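Local atomic coordinates of citrinin polyketide synthase (PDB entry 5MPT), a protein that builds the polyketide precursor of the mycotoxin citrinin from malonyl-CoA units, the part described here being its C-methylating methyltransferase domain. Residues G219-V222 with K223-L227; A190-F193 with L194-V198. One frame throughout, in Å; residues are numbered along the deposited sequence. Where two conformers were deposited one is given.

Contact 1. Residues G219-V222 with K223-L227; sequences GTTV and KMLPL
The carbonyl oxygen of Thr220 takes two backbone N-H groups of the next turn. Met224 N lies 3.1 Å from Thr220 O and in its carbonyl plane, whereas Lys223 N, 3.0 Å from Thr220 O, sits well above that plane and is reached by a more bent bond (N-H...O 139°). Thr221 O then receives Leu225 N in a straighter helical bond of 3.2 Å. The series breaks at Val222: the fourth residue on is Pro226, whose ring nitrogen carries no hydrogen, and its CD instead presses to 3.1 Å from Val222 O. The helix is kinked there, and the bond from Leu227 N to Lys223 O is weak.

Both threonines serve two purposes. With OG1 beside the backbone N (chi1 -60° in Thr220), CG2 is anti to that N and faces the following turn, while the hydroxyl is spent outside the helix. Thr220 CG2 meets Met224 CG at 3.8 Å as the two chains slant across each other, and Thr220 OG1 is hydrogen-bonded to Thr285 OG1. Thr221 and Leu225 run side by side, CG2 touching CD1 at 3.6 Å, and Thr221 OG1 is hydrogen-bonded to Glu212. A small side chain with one polar and one apolar branch suits such buried places. Lys223, bent at every torsion beyond CB, carries NZ to a salt bridge with Glu191 and a hydrogen bond to Gln188.

Just ahead of the helix, Gly219 N is hydrogen-bonded to the carboxylate oxygen OXT of S-adenosylhomocysteine, and Gly219 has no side chain of its own to stand in the way. This glycine-bearing turn between strand 208-213 and helix 221-231, opening a beta-alpha-beta unit, is the cofactor-binding loop of the Rossmann-like class I methyltransferase fold.

Contact 2. Residues A190-F193 with L194-V198; sequences AEFF and LEQLV
Phe193 and Leu194, neighbours along the chain, meet through their side chains on the buried side of an alpha helix, 181-198, which packs on the Rossmann-like methyltransferase core. Phe193 has CG anti to the backbone N (chi1 161°), which turns the ring outward from the helix, slightly toward its C-terminal end. Its CE2 comes to 4.0 Å from Leu194 CD2, the two side chains lying aslant. The flat, wide phenyl ring suits a place between layers: it rests on Ala20 and Ala24 of helix 14-26 and on Leu312 of strand 309-316. Leu194, branched and apolar, turns instead to Met224 of helix 221-231, while its CG packs 3.4 Å from Ala190 O.

The carbonyls of 190-193 each receive an N-H from four residues on, in regular helical bonds such as Leu194 N to Ala190 O at 2.9 Å. Glu191 and Glu195 turn to basic partners on helix 221-231, Lys223 and Arg230 respectively, so acidic residues one turn apart fit this side.

Phe192 belongs to a partly exposed face, where an aromatic ring beside the aliphatic part of a glutamine is well suited. Gln196 bends at chi2 (-63°), which brings its amide back beside the ring, the two planes 49° apart. The nearest approach of these side chains is Gln196 CG to Phe192 CE1, at 3.6 Å.

Both contacts are local, between groups three or four residues apart, and largely buried in the methyltransferase domain, but they differ in place. Contact 1 opens helix 221-231 beside the cofactor, so its chemistry is mixed: threonine hydroxyls bonded outside the helix, a doubly used carbonyl and a proline break. Contact 2 closes helix 181-198, Ala190's side chain about 12 Å from S-adenosylhomocysteine, with regular bonding, aromatic and aliphatic side chains on its buried face, two glutamates turned to basic residues, and Phe192 and Gln196 on a more open face. The two helices touch: Lys223 NZ meets Glu191 OE1 at 2.7 Å in a salt bridge, and further along Met224 SD packs 3.4 Å from Leu194 CD1.

Contact 1. Residues G219-V222 with K223-L227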
# COMPACT_ATOMS: atom_id res chain seq x y z
N GLY A 219 -8.85 3.81 -5.11
CA GLY A 219 -9.18 2.51 -4.56
C GLY A 219 -9.95 2.62 -3.27
O GLY A 219 -10.84 1.81 -2.98
N THR A 220 -9.64 3.64 -2.49
CA THR A 220 -10.40 3.99 -1.31
C THR A 220 -11.55 4.91 -1.67
O THR A 220 -12.67 4.73 -1.18
CB THR A 220 -9.48 4.65 -0.29
OG1 THR A 220 -8.43 3.74 0.08
CG2 THR A 220 -10.26 5.08 0.96
N THR A 221 -11.28 5.88 -2.54
CA THR A 221 -12.27 6.89 -2.89
C THR A 221 -13.55 6.25 -3.41
O THR A 221 -14.65 6.72 -3.09
CB THR A 221 -11.68 7.83 -3.94
OG1 THR A 221 -10.29 8.03 -3.67
CG2 THR A 221 -12.42 9.15 -3.95
N VAL A 222 -13.43 5.20 -4.22
CA VAL A 222 -14.62 4.62 -4.84
C VAL A 222 -15.57 4.03 -3.81
O VAL A 222 -16.76 3.88 -4.10
CB VAL A 222 -14.25 3.56 -5.90
CG1 VAL A 222 -13.55 2.34 -5.28
CG2 VAL A 222 -15.49 3.12 -6.65
N LYS A 223 -15.09 3.67 -2.62
CA LYS A 223 -15.96 3.24 -1.54
C LYS A 223 -16.45 4.38 -0.65
O LYS A 223 -17.57 4.32 -0.15
CB LYS A 223 -15.23 2.22 -0.67
CG LYS A 223 -14.78 0.97 -1.43
CD LYS A 223 -15.90 0.29 -2.21
CE LYS A 223 -16.89 -0.33 -1.28
NZ LYS A 223 -16.25 -1.45 -0.52
N MET A 224 -15.63 5.42 -0.44
CA MET A 224 -16.01 6.47 0.49
C MET A 224 -17.16 7.30 -0.04
O MET A 224 -18.04 7.72 0.72
CB MET A 224 -14.80 7.35 0.79
CG MET A 224 -13.68 6.63 1.51
SD MET A 224 -14.21 6.00 3.10
CE MET A 224 -13.34 4.46 3.28
N LEU A 225 -17.18 7.55 -1.35
CA LEU A 225 -18.16 8.49 -1.91
C LEU A 225 -19.56 7.92 -1.83
O LEU A 225 -20.45 8.63 -1.32
CB LEU A 225 -17.77 8.86 -3.34
CG LEU A 225 -16.68 9.92 -3.54
CD1 LEU A 225 -15.59 9.83 -2.49
CD2 LEU A 225 -16.09 9.82 -4.93
N PRO A 226 -19.84 6.71 -2.32
CA PRO A 226 -21.18 6.12 -2.10
C PRO A 226 -21.54 6.01 -0.65
O PRO A 226 -22.71 6.19 -0.28
CB PRO A 226 -21.05 4.73 -2.75
CG PRO A 226 -19.95 4.84 -3.70
CD PRO A 226 -18.98 5.83 -3.13
N LEU A 227 -20.55 5.71 0.21
CA LEU A 227 -20.82 5.69 1.64
C LEU A 227 -21.33 7.04 2.14
O LEU A 227 -22.34 7.10 2.85
CB LEU A 227 -19.55 5.28 2.41
CG LEU A 227 -19.73 5.33 3.93
CD1 LEU A 227 -20.74 4.28 4.39
CD2 LEU A 227 -18.42 5.16 4.67

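Contact 2. Residues A190-F193 with L194-V198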
# COMPACT_ATOMS: atom_id res chain seq x y z
N ALA A 190 -12.53 0.52 7.05
CA ALA A 190 -12.58 1.95 7.23
C ALA A 190 -13.97 2.50 6.96
O ALA A 190 -14.39 3.43 7.65
CB ALA A 190 -11.53 2.63 6.32
N GLU A 191 -14.69 1.95 5.97
CA GLU A 191 -16.09 2.32 5.79
C GLU A 191 -16.89 2.12 7.08
O GLU A 191 -17.67 2.98 7.48
CB GLU A 191 -16.74 1.54 4.66
CG GLU A 191 -16.12 1.76 3.29
CD GLU A 191 -16.78 0.85 2.27
OE1 GLU A 191 -16.05 0.02 1.68
OE2 GLU A 191 -18.02 0.96 2.08
N PHE A 192 -16.75 0.95 7.70
CA PHE A 192 -17.48 0.64 8.93
C PHE A 192 -17.13 1.62 10.04
O PHE A 192 -18.02 2.16 10.73
CB PHE A 192 -17.18 -0.82 9.32
CG PHE A 192 -17.81 -1.26 10.59
CD1 PHE A 192 -19.17 -1.07 10.81
CD2 PHE A 192 -17.04 -1.86 11.57
CE1 PHE A 192 -19.76 -1.55 11.98
CE2 PHE A 192 -17.62 -2.30 12.76
CZ PHE A 192 -18.98 -2.15 12.96
N PHE A 193 -15.85 1.92 10.19
CA PHE A 193 -15.42 2.88 11.18
C PHE A 193 -16.10 4.22 10.94
O PHE A 193 -16.69 4.82 11.86
CB PHE A 193 -13.90 3.02 11.14
CG PHE A 193 -13.40 4.28 11.78
CD1 PHE A 193 -13.58 4.51 13.13
CD2 PHE A 193 -12.76 5.24 11.01
CE1 PHE A 193 -13.16 5.66 13.74
CE2 PHE A 193 -12.31 6.41 11.61
CZ PHE A 193 -12.52 6.64 12.98
N LEU A 194 -16.02 4.72 9.70
CA LEU A 194 -16.58 6.04 9.41
C LEU A 194 -18.10 6.07 9.60
O LEU A 194 -18.65 7.06 10.10
CB LEU A 194 -16.21 6.47 8.00
CG LEU A 194 -14.73 6.83 7.79
CD1 LEU A 194 -14.42 7.00 6.30
CD2 LEU A 194 -14.37 8.11 8.58
N GLU A 195 -18.80 5.00 9.20
CA GLU A 195 -20.24 4.96 9.39
C GLU A 195 -20.59 5.02 10.87
O GLU A 195 -21.47 5.79 11.28
CB GLU A 195 -20.83 3.70 8.75
CG GLU A 195 -22.31 3.65 8.89
CD GLU A 195 -22.98 2.64 7.99
OE1 GLU A 195 -22.30 1.70 7.56
OE2 GLU A 195 -24.18 2.79 7.69
N GLN A 196 -19.88 4.25 11.69
CA GLN A 196 -20.16 4.26 13.12
C GLN A 196 -19.77 5.59 13.74
O GLN A 196 -20.40 6.07 14.70
CB GLN A 196 -19.40 3.11 13.79
CG GLN A 196 -19.94 1.73 13.43
CD GLN A 196 -21.37 1.57 13.90
OE1 GLN A 196 -21.71 1.93 15.02
NE2 GLN A 196 -22.23 1.13 13.00
N LEU A 197 -18.74 6.22 13.17
CA LEU A 197 -18.33 7.56 13.60
C LEU A 197 -19.43 8.57 13.35
O LEU A 197 -19.82 9.33 14.25
CB LEU A 197 -17.06 7.97 12.86
CG LEU A 197 -16.57 9.39 13.13
CD1 LEU A 197 -16.14 9.52 14.57
CD2 LEU A 197 -15.43 9.80 12.21
N VAL A 198 -19.95 8.61 12.13
CA VAL A 198 -20.93 9.62 11.75
C VAL A 198 -22.23 9.51 12.56
O VAL A 198 -22.85 10.54 12.90
CB VAL A 198 -21.12 9.53 10.22
CG1 VAL A 198 -22.27 10.38 9.72
CG2 VAL A 198 -19.86 9.95 9.52